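Local coordinates for protein prolyl 4-hydroxylase (Phytophthora capsici LT1534, PDB 6IUQ) that probably hydroxylates proline residues of its substrates, as an iron(II)-binding enzyme of the 2-oxoglutarate-dependent oxygenase superfamily, at residues K167-W178 with P200-D211. Numbering follows the deposited sequence.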
ATOM      1  N   LYS A 167      -9.170   1.529  -3.304  1.00 22.21           N
ATOM      2  CA  LYS A 167      -8.686   2.616  -4.144  1.00 17.82           C
ATOM      3  C   LYS A 167      -7.419   3.265  -3.545  1.00 15.82           C
ATOM      4  O   LYS A 167      -6.424   3.409  -4.234  1.00 20.66           O
ATOM      5  CB  LYS A 167      -9.787   3.670  -4.330  1.00 20.64           C
ATOM      6  CG  LYS A 167      -9.385   4.847  -5.222  1.00 20.41           C
ATOM      7  CD  LYS A 167      -8.916   4.308  -6.561  1.00 23.76           C
ATOM      8  CE  LYS A 167      -8.178   5.339  -7.380  1.00 24.08           C
ATOM      9  NZ  LYS A 167      -6.834   4.795  -7.700  1.00 19.79           N
ATOM     10  N   VAL A 168      -7.461   3.666  -2.281  1.00 13.30           N
ATOM     11  CA  VAL A 168      -6.298   4.258  -1.610  1.00 13.88           C
ATOM     12  C   VAL A 168      -5.774   3.399  -0.469  1.00 14.97           C
ATOM     13  O   VAL A 168      -6.536   2.965   0.390  1.00 17.06           O
ATOM     14  CB  VAL A 168      -6.625   5.656  -1.027  1.00 18.77           C
ATOM     15  CG1 VAL A 168      -5.398   6.243  -0.316  1.00 11.20           C
ATOM     16  CG2 VAL A 168      -7.118   6.579  -2.128  1.00 17.84           C
ATOM     17  N   THR A 169      -4.469   3.146  -0.463  1.00 16.19           N
ATOM     18  CA  THR A 169      -3.832   2.460   0.646  1.00 15.77           C
ATOM     19  C   THR A 169      -3.164   3.466   1.569  1.00 18.73           C
ATOM     20  O   THR A 169      -2.443   4.349   1.112  1.00 16.46           O
ATOM     21  CB  THR A 169      -2.781   1.452   0.161  1.00 16.96           C
ATOM     22  OG1 THR A 169      -3.420   0.445  -0.646  1.00 14.01           O
ATOM     23  CG2 THR A 169      -2.068   0.824   1.363  1.00 10.77           C
ATOM     24  N   CYS A 170      -3.419   3.333   2.868  1.00 20.89           N
ATOM     25  CA  CYS A 170      -2.847   4.233   3.849  1.00 20.73           C
ATOM     26  C   CYS A 170      -2.124   3.448   4.925  1.00 23.63           C
ATOM     27  O   CYS A 170      -2.741   2.702   5.692  1.00 28.15           O
ATOM     28  CB  CYS A 170      -3.924   5.119   4.476  1.00 30.20           C
ATOM     29  SG  CYS A 170      -3.240   6.120   5.832  1.00 40.07           S
ATOM     30  N   LEU A 171      -0.808   3.613   4.963  1.00 19.57           N
ATOM     31  CA  LEU A 171       0.035   2.873   5.893  1.00 19.57           C
ATOM     32  C   LEU A 171       0.579   3.790   6.982  1.00 18.93           C
ATOM     33  O   LEU A 171       1.180   4.816   6.686  1.00 20.13           O
ATOM     34  CB  LEU A 171       1.181   2.195   5.135  1.00 14.81           C
ATOM     35  CG  LEU A 171       0.785   1.098   4.124  1.00 21.08           C
ATOM     36  CD1 LEU A 171       1.943   0.727   3.244  1.00 23.84           C
ATOM     37  CD2 LEU A 171       0.344  -0.143   4.857  1.00 20.67           C
ATOM     38  N   LEU A 172       0.354   3.424   8.238  1.00 15.91           N
ATOM     39  CA  LEU A 172       0.975   4.109   9.360  1.00 16.79           C
ATOM     40  C   LEU A 172       2.014   3.219  10.021  1.00 23.20           C
ATOM     41  O   LEU A 172       1.687   2.149  10.558  1.00 19.21           O
ATOM     42  CB  LEU A 172      -0.059   4.539  10.399  1.00 21.81           C
ATOM     43  CG  LEU A 172       0.534   5.116  11.702  1.00 24.32           C
ATOM     44  CD1 LEU A 172       1.481   6.279  11.482  1.00 18.00           C
ATOM     45  CD2 LEU A 172      -0.568   5.521  12.672  1.00 23.85           C
ATOM     46  N   TYR A 173       3.267   3.667   9.976  1.00 21.36           N
ATOM     47  CA  TYR A 173       4.375   2.903  10.529  1.00 21.78           C
ATOM     48  C   TYR A 173       4.692   3.347  11.960  1.00 25.91           C
ATOM     49  O   TYR A 173       4.591   4.529  12.306  1.00 21.13           O
ATOM     50  CB  TYR A 173       5.609   3.021   9.622  1.00 22.27           C
ATOM     51  CG  TYR A 173       5.392   2.304   8.305  1.00 23.77           C
ATOM     52  CD1 TYR A 173       5.197   0.927   8.280  1.00 21.35           C
ATOM     53  CD2 TYR A 173       5.327   3.002   7.104  1.00 18.53           C
ATOM     54  CE1 TYR A 173       4.975   0.259   7.100  1.00 21.92           C
ATOM     55  CE2 TYR A 173       5.099   2.346   5.914  1.00 20.92           C
ATOM     56  CZ  TYR A 173       4.930   0.969   5.920  1.00 27.03           C
ATOM     57  OH  TYR A 173       4.699   0.284   4.761  1.00 31.59           O
ATOM     58  N   LEU A 174       5.075   2.380  12.784  1.00 25.67           N
ATOM     59  CA  LEU A 174       5.132   2.579  14.218  1.00 31.33           C
ATOM     60  C   LEU A 174       6.326   1.868  14.848  1.00 33.10           C
ATOM     61  O   LEU A 174       6.188   1.199  15.868  1.00 34.11           O
ATOM     62  CB  LEU A 174       3.828   2.097  14.857  1.00 27.59           C
ATOM     63  CG  LEU A 174       2.564   2.899  14.531  1.00 29.69           C
ATOM     64  CD1 LEU A 174       1.310   2.217  15.021  1.00 27.59           C
ATOM     65  CD2 LEU A 174       2.640   4.276  15.146  1.00 25.61           C
ATOM     66  N   ASN A 175       7.497   2.018  14.235  1.00 31.10           N
ATOM     67  CA  ASN A 175       8.715   1.400  14.749  1.00 31.74           C
ATOM     68  C   ASN A 175       9.722   2.468  15.188  1.00 33.69           C
ATOM     69  O   ASN A 175      10.354   3.122  14.349  1.00 31.74           O
ATOM     70  CB  ASN A 175       9.314   0.474  13.683  1.00 31.85           C
ATOM     71  CG  ASN A 175       8.249  -0.403  13.018  1.00 37.04           C
ATOM     72  OD1 ASN A 175       7.684  -1.319  13.645  1.00 30.93           O
ATOM     73  ND2 ASN A 175       7.948  -0.107  11.753  1.00 32.06           N
ATOM     74  N   GLU A 176       9.865   2.667  16.496  1.00 41.26           N
ATOM     75  CA  GLU A 176      10.701   3.771  16.978  1.00 38.70           C
ATOM     76  C   GLU A 176      12.185   3.442  16.941  1.00 40.65           C
ATOM     77  O   GLU A 176      12.604   2.341  17.291  1.00 39.24           O
ATOM     78  CB  GLU A 176      10.301   4.196  18.390  1.00 45.19           C
ATOM     79  CG  GLU A 176       9.982   5.691  18.443  1.00 53.88           C
ATOM     80  CD  GLU A 176      10.010   6.269  19.835  1.00 60.16           C
ATOM     81  OE1 GLU A 176       9.287   5.747  20.712  1.00 66.23           O
ATOM     82  OE2 GLU A 176      10.744   7.264  20.043  1.00 62.45           O
ATOM     83  N   GLY A 177      12.974   4.409  16.494  1.00 40.78           N
ATOM     84  CA  GLY A 177      14.402   4.212  16.373  1.00 47.22           C
ATOM     85  C   GLY A 177      14.733   3.126  15.370  1.00 48.73           C
ATOM     86  O   GLY A 177      15.717   2.401  15.552  1.00 50.94           O
ATOM     87  N   TRP A 178      13.905   2.996  14.330  1.00 46.40           N
ATOM     88  CA  TRP A 178      14.220   2.117  13.208  1.00 38.04           C
ATOM     89  C   TRP A 178      15.602   2.510  12.699  1.00 34.51           C
ATOM     90  O   TRP A 178      15.929   3.694  12.660  1.00 36.65           O
ATOM     91  CB  TRP A 178      13.168   2.225  12.082  1.00 36.81           C
ATOM     92  CG  TRP A 178      13.486   1.347  10.887  1.00 29.33           C
ATOM     93  CD1 TRP A 178      13.055   0.065  10.666  1.00 25.53           C
ATOM     94  CD2 TRP A 178      14.339   1.678   9.785  1.00 26.11           C
ATOM     95  NE1 TRP A 178      13.568  -0.410   9.479  1.00 29.89           N
ATOM     96  CE2 TRP A 178      14.368   0.555   8.925  1.00 27.08           C
ATOM     97  CE3 TRP A 178      15.068   2.816   9.434  1.00 28.73           C
ATOM     98  CZ2 TRP A 178      15.099   0.540   7.738  1.00 31.15           C
ATOM     99  CZ3 TRP A 178      15.814   2.792   8.242  1.00 32.89           C
ATOM    100  CH2 TRP A 178      15.812   1.663   7.412  1.00 29.79           C
ATOM    101  N   PRO A 200      10.202   2.013   7.357  1.00 20.04           N
ATOM    102  CA  PRO A 200       8.984   2.086   8.172  1.00 25.99           C
ATOM    103  C   PRO A 200       9.189   2.861   9.488  1.00 24.92           C
ATOM    104  O   PRO A 200       9.021   2.316  10.575  1.00 21.59           O
ATOM    105  CB  PRO A 200       8.674   0.614   8.442  1.00 22.34           C
ATOM    106  CG  PRO A 200      10.043   0.007   8.565  1.00 23.40           C
ATOM    107  CD  PRO A 200      10.911   0.738   7.553  1.00 23.55           C
ATOM    108  N   LYS A 201       9.546   4.134   9.382  1.00 23.88           N
ATOM    109  CA  LYS A 201       9.801   4.935  10.570  1.00 25.22           C
ATOM    110  C   LYS A 201       8.540   5.264  11.349  1.00 26.52           C
ATOM    111  O   LYS A 201       7.454   5.399  10.778  1.00 24.15           O
ATOM    112  CB  LYS A 201      10.517   6.221  10.182  1.00 27.32           C
ATOM    113  CG  LYS A 201      11.856   5.924   9.574  1.00 27.34           C
ATOM    114  CD  LYS A 201      12.677   7.155   9.319  1.00 33.55           C
ATOM    115  CE  LYS A 201      14.134   6.728   9.076  1.00 41.27           C
ATOM    116  NZ  LYS A 201      14.849   7.661   8.174  1.00 40.84           N
HETATM  117  N   MSE A 202       8.712   5.356  12.665  1.00 26.10           N
HETATM  118  CA  MSE A 202       7.687   5.755  13.606  1.00 25.36           C
HETATM  119  C   MSE A 202       6.961   7.009  13.118  1.00 27.96           C
HETATM  120  O   MSE A 202       7.599   8.003  12.764  1.00 25.97           O
HETATM  121  CB  MSE A 202       8.324   6.005  14.986  1.00 31.49           C
HETATM  122  CG  MSE A 202       7.392   6.522  16.090  1.00 30.69           C
HETATM  123 SE   MSE A 202       5.939   5.305  16.510  1.00 73.44          SE
HETATM  124  CE  MSE A 202       5.762   5.544  18.445  1.00 39.57           C
ATOM    125  N   ASP A 203       5.634   6.935  13.080  1.00 20.97           N
ATOM    126  CA  ASP A 203       4.781   8.078  12.772  1.00 23.62           C
ATOM    127  C   ASP A 203       4.953   8.550  11.321  1.00 24.83           C
ATOM    128  O   ASP A 203       4.658   9.699  10.977  1.00 26.30           O
ATOM    129  CB  ASP A 203       5.045   9.223  13.754  1.00 23.29           C
ATOM    130  CG  ASP A 203       3.922  10.227  13.775  1.00 29.41           C
ATOM    131  OD1 ASP A 203       2.794   9.833  13.390  1.00 28.49           O
ATOM    132  OD2 ASP A 203       4.157  11.405  14.153  1.00 26.61           O
ATOM    133  N   ARG A 204       5.413   7.649  10.463  1.00 20.84           N
ATOM    134  CA  ARG A 204       5.439   7.908   9.034  1.00 22.17           C
ATOM    135  C   ARG A 204       4.207   7.319   8.356  1.00 18.79           C
ATOM    136  O   ARG A 204       3.847   6.169   8.595  1.00 21.23           O
ATOM    137  CB  ARG A 204       6.708   7.331   8.407  1.00 21.77           C
ATOM    138  CG  ARG A 204       6.680   7.307   6.893  1.00 20.62           C
ATOM    139  CD  ARG A 204       8.024   6.860   6.360  1.00 23.74           C
ATOM    140  NE  ARG A 204       8.998   7.949   6.340  1.00 22.78           N
ATOM    141  CZ  ARG A 204      10.279   7.804   6.013  1.00 30.80           C
ATOM    142  NH1 ARG A 204      10.770   6.599   5.701  1.00 26.12           N
ATOM    143  NH2 ARG A 204      11.072   8.867   6.000  1.00 28.62           N
ATOM    144  N   VAL A 205       3.578   8.117   7.504  1.00 17.18           N
ATOM    145  CA  VAL A 205       2.415   7.694   6.738  1.00 19.18           C
ATOM    146  C   VAL A 205       2.771   7.572   5.250  1.00 19.79           C
ATOM    147  O   VAL A 205       3.365   8.489   4.671  1.00 18.92           O
ATOM    148  CB  VAL A 205       1.219   8.691   6.915  1.00 18.81           C
ATOM    149  CG1 VAL A 205       0.163   8.467   5.863  1.00 18.21           C
ATOM    150  CG2 VAL A 205       0.614   8.557   8.290  1.00 18.63           C
ATOM    151  N   VAL A 206       2.434   6.436   4.638  1.00 18.99           N
ATOM    152  CA  VAL A 206       2.536   6.298   3.184  1.00 14.44           C
ATOM    153  C   VAL A 206       1.132   6.139   2.608  1.00 17.66           C
ATOM    154  O   VAL A 206       0.340   5.346   3.111  1.00 18.69           O
ATOM    155  CB  VAL A 206       3.400   5.099   2.760  1.00 17.65           C
ATOM    156  CG1 VAL A 206       3.602   5.104   1.233  1.00 19.95           C
ATOM    157  CG2 VAL A 206       4.744   5.118   3.461  1.00 16.68           C
ATOM    158  N   LEU A 207       0.812   6.934   1.595  1.00 15.41           N
ATOM    159  CA  LEU A 207      -0.420   6.779   0.844  1.00 15.27           C
ATOM    160  C   LEU A 207       0.001   6.362  -0.525  1.00 18.58           C
ATOM    161  O   LEU A 207       0.964   6.934  -1.060  1.00 13.90           O
ATOM    162  CB  LEU A 207      -1.230   8.069   0.745  1.00 12.87           C
ATOM    163  CG  LEU A 207      -1.554   8.838   2.023  1.00 22.87           C
ATOM    164  CD1 LEU A 207      -2.345  10.068   1.683  1.00 22.83           C
ATOM    165  CD2 LEU A 207      -2.309   7.968   3.013  1.00 19.08           C
ATOM    166  N   PHE A 208      -0.688   5.370  -1.089  1.00 11.82           N
ATOM    167  CA  PHE A 208      -0.487   5.061  -2.488  1.00 11.98           C
ATOM    168  C   PHE A 208      -1.747   4.488  -3.165  1.00 14.81           C
ATOM    169  O   PHE A 208      -2.740   4.191  -2.513  1.00 12.08           O
ATOM    170  CB  PHE A 208       0.742   4.144  -2.650  1.00 14.24           C
ATOM    171  CG  PHE A 208       0.669   2.802  -1.950  1.00 15.52           C
ATOM    172  CD1 PHE A 208      -0.028   1.736  -2.516  1.00 14.71           C
ATOM    173  CD2 PHE A 208       1.423   2.558  -0.813  1.00 16.69           C
ATOM    174  CE1 PHE A 208      -0.042   0.472  -1.899  1.00 16.42           C
ATOM    175  CE2 PHE A 208       1.412   1.299  -0.199  1.00 17.21           C
ATOM    176  CZ  PHE A 208       0.681   0.245  -0.760  1.00 14.87           C
ATOM    177  N   GLN A 209      -1.707   4.394  -4.486  1.00 13.46           N
ATOM    178  CA  GLN A 209      -2.844   3.910  -5.267  1.00 14.94           C
ATOM    179  C   GLN A 209      -2.994   2.398  -5.127  1.00 16.92           C
ATOM    180  O   GLN A 209      -2.103   1.657  -5.505  1.00 16.11           O
ATOM    181  CB  GLN A 209      -2.666   4.281  -6.738  1.00 15.77           C
ATOM    182  CG  GLN A 209      -2.315   5.766  -6.965  1.00 14.73           C
ATOM    183  CD  GLN A 209      -3.550   6.667  -6.909  1.00 19.25           C
ATOM    184  OE1 GLN A 209      -4.689   6.183  -6.875  1.00 19.71           O
ATOM    185  NE2 GLN A 209      -3.329   7.981  -6.870  1.00 16.45           N
ATOM    186  N   SER A 210      -4.111   1.930  -4.589  1.00 13.40           N
ATOM    187  CA  SER A 210      -4.288   0.495  -4.436  1.00 16.02           C
ATOM    188  C   SER A 210      -4.334  -0.220  -5.801  1.00 18.87           C
ATOM    189  O   SER A 210      -3.799  -1.328  -5.927  1.00 14.34           O
ATOM    190  CB  SER A 210      -5.542   0.194  -3.619  1.00 13.58           C
ATOM    191  OG  SER A 210      -5.528   0.947  -2.395  1.00 14.12           O
ATOM    192  N   ASP A 211      -4.932   0.408  -6.825  1.00 16.58           N
ATOM    193  CA  ASP A 211      -5.094  -0.274  -8.113  1.00 16.33           C
ATOM    194  C   ASP A 211      -4.014   0.009  -9.160  1.00 19.06           C
ATOM    195  O   ASP A 211      -4.023  -0.631 -10.214  1.00 21.53           O
ATOM    196  CB  ASP A 211      -6.457   0.033  -8.727  1.00 20.61           C
ATOM    197  CG  ASP A 211      -6.773   1.502  -8.740  1.00 21.65           C
ATOM    198  OD1 ASP A 211      -6.058   2.284  -8.070  1.00 19.81           O
ATOM    199  OD2 ASP A 211      -7.751   1.875  -9.414  1.00 28.73           O
TER
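Thr-169 and Phe-208 form a hydrogen-bonded pair between antiparallel strands 167-173 and 204-209 and illustrate how one such pair can lie beside a metal site. Their side chains run side by side, Thr-169 CB lying over one face of the Phe-208 ring, 3.8 Å from its centroid, while Leu-171 CD1 meets the ring edge at CE2. With OG1 beside the backbone N (chi1 -62°), Thr-169 accepts a 2.8 Å hydrogen bond from Ser-210 OG and is also hydrogen-bonded to OD2 of Asp-158, which ligates the iron. At the same end, the bent Lys-167 chain delivers NZ to Gln-209 OE1 at 2.7 Å and, in a salt bridge, to the syn lone pair of Asp-211 OD1, also at 2.7 Å. Toward the other end of the contact, Pro-200 wedges between two aromatic rings: its CB sits over a face of Tyr-173, its CD over the five-membered ring of Trp-178, 3.7 Å from that centroid. Asn-175 ND2 holds Pro-200 O through a nearly straight 2.9 Å bond in both the carbonyl and amide planes. On the reverse face of the sheet Cys-170 SG touches Leu-207 CD2 at 3.5 Å. The Phe-208 side chain is about 5 Å from the iron(II) ion, so Thr-169 and Phe-208 lie on the iron-facing side of the double-stranded beta-helix core characteristic of 2-oxoglutarate oxygenases.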